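Local structure of flavohemoprotein (Vibrio cholerae O1 biovar El Tor, 4EH1) at residues G41-P46 and K100-A105. The protein probably detoxifies nitric oxide to nitrate with O2 and NAD(P)H, this chain being its reductase domain, which binds FAD. Sequence-based numbering, arbitrary orientation.
With SO4 (sulfate ion), chain E.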
# COMPACT_ATOMS: atom_id res chain seq x y z
N GLY A 41 -17.42 -10.74 3.41
CA GLY A 41 -17.25 -10.56 4.84
C GLY A 41 -15.82 -10.86 5.24
O GLY A 41 -15.21 -11.82 4.75
N ILE A 42 -15.26 -10.04 6.12
CA ILE A 42 -13.94 -10.31 6.66
C ILE A 42 -14.07 -10.56 8.17
O ILE A 42 -14.76 -9.82 8.87
CB ILE A 42 -12.98 -9.13 6.43
CG1 ILE A 42 -12.73 -8.92 4.92
CG2 ILE A 42 -11.65 -9.36 7.16
CD1 ILE A 42 -11.87 -10.01 4.26
N GLU A 43 -13.38 -11.58 8.67
CA GLU A 43 -13.41 -11.87 10.09
C GLU A 43 -12.01 -11.99 10.67
O GLU A 43 -11.16 -12.71 10.14
CB GLU A 43 -14.19 -13.16 10.35
CG GLU A 43 -13.84 -13.88 11.62
CD GLU A 43 -14.55 -15.23 11.70
OE1 GLU A 43 -15.80 -15.25 11.59
OE2 GLU A 43 -13.87 -16.28 11.85
N VAL A 44 -11.78 -11.28 11.76
CA VAL A 44 -10.48 -11.31 12.40
C VAL A 44 -10.66 -11.31 13.89
O VAL A 44 -11.77 -11.18 14.39
CB VAL A 44 -9.63 -10.08 12.03
CG1 VAL A 44 -9.13 -10.19 10.58
CG2 VAL A 44 -10.43 -8.80 12.23
N THR A 45 -9.53 -11.44 14.59
CA THR A 45 -9.47 -11.40 16.04
C THR A 45 -8.44 -10.35 16.39
O THR A 45 -7.24 -10.59 16.28
CB THR A 45 -9.02 -12.74 16.60
OG1 THR A 45 -9.92 -13.75 16.15
CG2 THR A 45 -9.00 -12.70 18.14
N PRO A 46 -8.91 -9.16 16.78
CA PRO A 46 -8.00 -8.04 17.04
C PRO A 46 -7.06 -8.28 18.23
O PRO A 46 -7.32 -9.17 19.05
CB PRO A 46 -8.95 -6.87 17.27
CG PRO A 46 -10.19 -7.25 16.43
CD PRO A 46 -10.32 -8.74 16.66
N LYS A 100 -10.01 -14.67 7.47
CA LYS A 100 -11.13 -15.53 7.15
C LYS A 100 -12.16 -14.70 6.41
O LYS A 100 -12.50 -13.58 6.83
CB LYS A 100 -11.73 -16.08 8.43
CG LYS A 100 -10.70 -16.69 9.35
CD LYS A 100 -10.09 -17.95 8.76
CE LYS A 100 -8.69 -18.19 9.29
NZ LYS A 100 -8.13 -19.50 8.84
N LEU A 101 -12.66 -15.25 5.31
CA LEU A 101 -13.46 -14.50 4.36
C LEU A 101 -14.78 -15.21 4.03
O LEU A 101 -14.80 -16.40 3.74
CB LEU A 101 -12.68 -14.32 3.06
CG LEU A 101 -13.35 -13.46 1.99
CD1 LEU A 101 -12.32 -12.66 1.23
CD2 LEU A 101 -14.17 -14.34 1.02
N TYR A 102 -15.87 -14.44 4.02
CA TYR A 102 -17.19 -14.98 3.76
C TYR A 102 -17.60 -14.57 2.37
O TYR A 102 -17.20 -13.52 1.91
CB TYR A 102 -18.21 -14.45 4.76
CG TYR A 102 -17.99 -15.04 6.11
CD1 TYR A 102 -17.04 -14.49 6.98
CD2 TYR A 102 -18.71 -16.15 6.53
CE1 TYR A 102 -16.83 -15.04 8.25
CE2 TYR A 102 -18.51 -16.70 7.80
CZ TYR A 102 -17.56 -16.14 8.65
OH TYR A 102 -17.36 -16.67 9.91
N ALA A 103 -18.42 -15.40 1.75
CA ALA A 103 -18.73 -15.36 0.33
C ALA A 103 -19.52 -14.14 -0.05
O ALA A 103 -20.21 -13.58 0.78
CB ALA A 103 -19.54 -16.62 -0.02
N PRO A 104 -19.47 -13.74 -1.32
CA PRO A 104 -20.18 -12.53 -1.75
C PRO A 104 -21.68 -12.55 -1.52
O PRO A 104 -22.32 -13.58 -1.70
CB PRO A 104 -19.86 -12.46 -3.25
CG PRO A 104 -18.53 -13.17 -3.39
CD PRO A 104 -18.65 -14.32 -2.41
N ALA A 105 -22.24 -11.40 -1.15
CA ALA A 105 -23.67 -11.24 -0.89
C ALA A 105 -24.07 -9.78 -1.15
O ALA A 105 -23.22 -8.94 -1.46
CB ALA A 105 -24.01 -11.64 0.58
S SO4 E . -19.22 -18.74 3.56
O1 SO4 E . -19.48 -19.22 4.92
O2 SO4 E . -19.06 -19.87 2.67
O3 SO4 E . -20.32 -17.90 3.09
O4 SO4 E . -17.97 -18.00 3.49
O HOH W 1 -8.90 -13.98 10.54
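Tyr102 and Glu43 meet through a hydrogen bond from the phenol OH to Glu43 OE1 (2.7 Å), made between antiparallel neighbours, strands 39-44 and 98-105, of the FAD-binding beta-barrel. With CG anti to the backbone N (chi1 155°) and the chain extended beyond it, Glu43 crosses the Tyr102 ring at an angle, its CB at the ring edge in plane, 3.9 Å from Tyr102 CE1. The hydroxyl reaches OE1 from above the carboxylate plane, which stands 61° from the ring. OE1 also forms a salt bridge with Arg52. Lys100 shares this face, but its chain bends at chi2 (-67°) and takes NZ to Thr5 OG1, to which it is hydrogen-bonded; only its CB and CG brush the glutamate. On the other face, Ile42 CD1 and Leu101 CD1 touch at 4.1 Å, flanked by Tyr57 and Ile70 on Ile42 and by Tyr68 on Leu101. Backbone bonds pair Gly41 with Tyr102 in both directions, and Glu43 N reaches Lys100 O at 2.9 Å. Beyond them, water 1 donates to Glu43 O and accepts a weak bond from Lys100 N. A sulfate, probably from the crystallisation liquor, takes weak bonds from Ala103 N and a further one from Arg1. Gripped by phenol and guanidinium together, the buried Glu43 carboxylate probably stays ionised.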